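Local coordinates for protein lysozyme (Asticcacaulis excentricus, PDB 6H9D) that is the muramidase domain of SpmX, a phage-lysozyme-family protein of cell morphogenesis and stalk synthesis that probably acts on peptidoglycan, at residues R3-S7 with L76-D82. Sequence-based numbering, arbitrary orientation.
Sequences RHKIS and LTQNQFD
S7 and D82 show how one carboxylate can anchor the start of a chain by serving both a backbone N-H and a hydroxyl. S7 N donates to D82 OD1 over 2.9 Å in a nearly straight bond (172°), on the syn side but tilted 24° out of the carboxylate plane, while S7 OG gives its proton to D82 OD2 at a very short 2.5 Å. D82 OD1 has a second donor in Q78 NE2, above the other face. The amide's other N-H goes to K5 O at 2.8 Å, in the carbonyl plane; the bend at chi2 (69°) curls the Q78 chain back to both acceptors, and the two bonds, both near the amide plane, hold its rotation. Within the helical fold of the phage lysozyme family, the contact joins the lead-in to helix 8-16 with the first turn of helix 78-91. Both helices are capped: S7 OG also accepts from G10 N, and T77 and Q80 form a capping box, Q80 N to T77 OG1 and T77 N to Q80 OE1. H4 CB sits 3.4 Å from the F81 ring centroid, squarely over one face, a CH-pi contact, and H4 CE1 lies 3.3 Å from L76 O.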
ATOM      1  N   ARG A   3     -17.839   7.433   1.557  1.00 72.88           N
ATOM      2  CA  ARG A   3     -16.728   6.701   0.964  1.00 69.09           C
ATOM      3  C   ARG A   3     -15.514   7.623   0.962  1.00 59.33           C
ATOM      4  O   ARG A   3     -15.640   8.823   0.718  1.00 58.53           O
ATOM      5  CB  ARG A   3     -17.069   6.264  -0.461  1.00 61.69           C
ATOM      6  CG  ARG A   3     -18.134   5.184  -0.541  1.00 70.17           C
ATOM      7  CD  ARG A   3     -17.602   3.845  -0.057  1.00 67.35           C
ATOM      8  NE  ARG A   3     -17.052   3.047  -1.149  1.00 56.45           N
ATOM      9  CZ  ARG A   3     -16.938   1.723  -1.123  1.00 51.39           C
ATOM     10  NH1 ARG A   3     -17.337   1.043  -0.057  1.00 51.03           N
ATOM     11  NH2 ARG A   3     -16.426   1.079  -2.163  1.00 41.54           N
ATOM     12  N   HIS A   4     -14.340   7.064   1.233  1.00 48.09           N
ATOM     13  CA  HIS A   4     -13.123   7.844   1.285  1.00 43.35           C
ATOM     14  C   HIS A   4     -12.342   7.731  -0.032  1.00 43.11           C
ATOM     15  O   HIS A   4     -12.421   6.715  -0.744  1.00 40.81           O
ATOM     16  CB  HIS A   4     -12.241   7.387   2.456  1.00 50.39           C
ATOM     17  CG  HIS A   4     -12.921   7.366   3.781  1.00 47.60           C
ATOM     18  ND1 HIS A   4     -13.046   8.511   4.560  1.00 50.85           N
ATOM     19  CD2 HIS A   4     -13.476   6.345   4.482  1.00 47.29           C
ATOM     20  CE1 HIS A   4     -13.669   8.195   5.680  1.00 55.87           C
ATOM     21  NE2 HIS A   4     -13.942   6.864   5.660  1.00 51.27           N
ATOM     22  N   LYS A   5     -11.528   8.755  -0.287  1.00 43.98           N
ATOM     23  CA  LYS A   5     -10.574   8.810  -1.393  1.00 54.03           C
ATOM     24  C   LYS A   5      -9.163   9.015  -0.826  1.00 41.14           C
ATOM     25  O   LYS A   5      -8.988   9.733   0.179  1.00 46.29           O
ATOM     26  CB  LYS A   5     -10.937   9.954  -2.346  1.00 49.01           C
ATOM     27  CG  LYS A   5     -12.313   9.846  -2.995  1.00 66.83           C
ATOM     28  CD  LYS A   5     -12.860  11.166  -3.508  1.00 72.71           C
ATOM     29  CE  LYS A   5     -14.375  11.257  -3.415  1.00 84.92           C
ATOM     30  NZ  LYS A   5     -14.860  12.658  -3.479  1.00 79.37           N
ATOM     31  N   ILE A   6      -8.159   8.414  -1.484  1.00 38.35           N
ATOM     32  CA  ILE A   6      -6.785   8.586  -1.030  1.00 39.12           C
ATOM     33  C   ILE A   6      -6.375  10.023  -1.361  1.00 43.77           C
ATOM     34  O   ILE A   6      -6.605  10.486  -2.475  1.00 41.03           O
ATOM     35  CB  ILE A   6      -5.811   7.541  -1.623  1.00 42.15           C
ATOM     36  CG1 ILE A   6      -4.417   7.685  -1.007  1.00 41.43           C
ATOM     37  CG2 ILE A   6      -5.736   7.585  -3.145  1.00 41.96           C
ATOM     38  CD1 ILE A   6      -3.575   6.468  -1.150  1.00 45.52           C
ATOM     39  N   SER A   7      -5.808  10.724  -0.378  1.00 35.69           N
ATOM     40  CA  SER A   7      -5.381  12.107  -0.559  1.00 39.05           C
ATOM     41  C   SER A   7      -4.082  12.146  -1.365  1.00 37.73           C
ATOM     42  O   SER A   7      -3.420  11.126  -1.571  1.00 33.02           O
ATOM     43  CB  SER A   7      -5.208  12.801   0.768  1.00 40.02           C
ATOM     44  OG  SER A   7      -4.007  12.382   1.387  1.00 35.91           O
ATOM     45  N   LEU A  76     -13.453   6.674   9.628  1.00 37.28           N
ATOM     46  CA  LEU A  76     -11.994   6.880   9.582  1.00 37.45           C
ATOM     47  C   LEU A  76     -11.691   8.346   9.324  1.00 35.99           C
ATOM     48  O   LEU A  76     -12.485   9.008   8.690  1.00 36.62           O
ATOM     49  CB  LEU A  76     -11.426   6.105   8.393  1.00 35.81           C
ATOM     50  CG  LEU A  76     -11.470   4.588   8.451  1.00 33.04           C
ATOM     51  CD1 LEU A  76     -10.946   4.027   7.153  1.00 33.05           C
ATOM     52  CD2 LEU A  76     -10.655   4.064   9.610  1.00 35.49           C
ATOM     53  N   THR A  77     -10.542   8.791   9.808  1.00 31.06           N
ATOM     54  CA  THR A  77     -10.038  10.126   9.439  1.00 31.37           C
ATOM     55  C   THR A  77      -9.312   9.969   8.093  1.00 32.90           C
ATOM     56  O   THR A  77      -8.951   8.842   7.734  1.00 31.50           O
ATOM     57  CB  THR A  77      -9.075  10.682  10.494  1.00 29.66           C
ATOM     58  OG1 THR A  77      -7.833  10.001  10.400  1.00 30.79           O
ATOM     59  CG2 THR A  77      -9.610  10.602  11.899  1.00 33.27           C
ATOM     60  N   GLN A  78      -9.058  11.069   7.398  1.00 30.45           N
ATOM     61  CA  GLN A  78      -8.336  10.968   6.110  1.00 32.70           C
ATOM     62  C   GLN A  78      -6.963  10.314   6.315  1.00 31.58           C
ATOM     63  O   GLN A  78      -6.606   9.506   5.507  1.00 26.89           O
ATOM     64  CB  GLN A  78      -8.162  12.340   5.480  1.00 38.09           C
ATOM     65  CG  GLN A  78      -7.427  12.296   4.159  1.00 40.18           C
ATOM     66  CD  GLN A  78      -8.270  11.642   3.098  1.00 40.47           C
ATOM     67  OE1 GLN A  78      -9.414  12.005   2.885  1.00 37.46           O
ATOM     68  NE2 GLN A  78      -7.702  10.663   2.432  1.00 32.20           N
ATOM     69  N   ASN A  79      -6.239  10.691   7.365  1.00 29.74           N
ATOM     70  CA  ASN A  79      -4.898  10.123   7.653  1.00 29.36           C
ATOM     71  C   ASN A  79      -5.007   8.619   7.898  1.00 29.35           C
ATOM     72  O   ASN A  79      -4.151   7.907   7.433  1.00 28.83           O
ATOM     73  CB  ASN A  79      -4.212  10.830   8.814  1.00 30.61           C
ATOM     74  CG  ASN A  79      -3.836  12.253   8.479  1.00 34.57           C
ATOM     75  OD1 ASN A  79      -3.830  12.630   7.331  1.00 32.63           O
ATOM     76  ND2 ASN A  79      -3.531  13.051   9.478  1.00 34.58           N
ATOM     77  N   GLN A  80      -6.033   8.179   8.615  1.00 28.67           N
ATOM     78  CA  GLN A  80      -6.174   6.764   8.919  1.00 28.70           C
ATOM     79  C   GLN A  80      -6.407   5.998   7.613  1.00 26.20           C
ATOM     80  O   GLN A  80      -5.796   4.957   7.365  1.00 27.10           O
ATOM     81  CB  GLN A  80      -7.317   6.519   9.893  1.00 29.85           C
ATOM     82  CG  GLN A  80      -7.001   6.896  11.334  1.00 33.08           C
ATOM     83  CD  GLN A  80      -8.251   6.897  12.186  1.00 34.22           C
ATOM     84  OE1 GLN A  80      -9.368   6.995  11.692  1.00 30.34           O
ATOM     85  NE2 GLN A  80      -8.066   6.762  13.485  1.00 43.25           N
ATOM     86  N   PHE A  81      -7.258   6.566   6.770  1.00 27.43           N
ATOM     87  CA  PHE A  81      -7.610   5.960   5.491  1.00 30.62           C
ATOM     88  C   PHE A  81      -6.366   5.862   4.602  1.00 29.41           C
ATOM     89  O   PHE A  81      -6.096   4.817   4.072  1.00 30.01           O
ATOM     90  CB  PHE A  81      -8.706   6.765   4.796  1.00 32.74           C
ATOM     91  CG  PHE A  81      -9.161   6.109   3.520  1.00 26.83           C
ATOM     92  CD1 PHE A  81      -9.899   4.937   3.574  1.00 31.91           C
ATOM     93  CD2 PHE A  81      -8.713   6.565   2.291  1.00 31.89           C
ATOM     94  CE1 PHE A  81     -10.287   4.291   2.408  1.00 36.29           C
ATOM     95  CE2 PHE A  81      -9.103   5.922   1.126  1.00 28.79           C
ATOM     96  CZ  PHE A  81      -9.866   4.774   1.193  1.00 33.10           C
ATOM     97  N   ASP A  82      -5.630   6.973   4.473  1.00 29.16           N
ATOM     98  CA  ASP A  82      -4.432   7.059   3.648  1.00 30.04           C
ATOM     99  C   ASP A  82      -3.416   5.986   4.092  1.00 29.91           C
ATOM    100  O   ASP A  82      -2.857   5.283   3.275  1.00 27.02           O
ATOM    101  CB  ASP A  82      -3.793   8.442   3.760  1.00 34.20           C
ATOM    102  CG  ASP A  82      -4.457   9.543   2.951  1.00 42.21           C
ATOM    103  OD1 ASP A  82      -5.334   9.236   2.096  1.00 39.04           O
ATOM    104  OD2 ASP A  82      -4.071  10.695   3.163  1.00 35.50           O
TER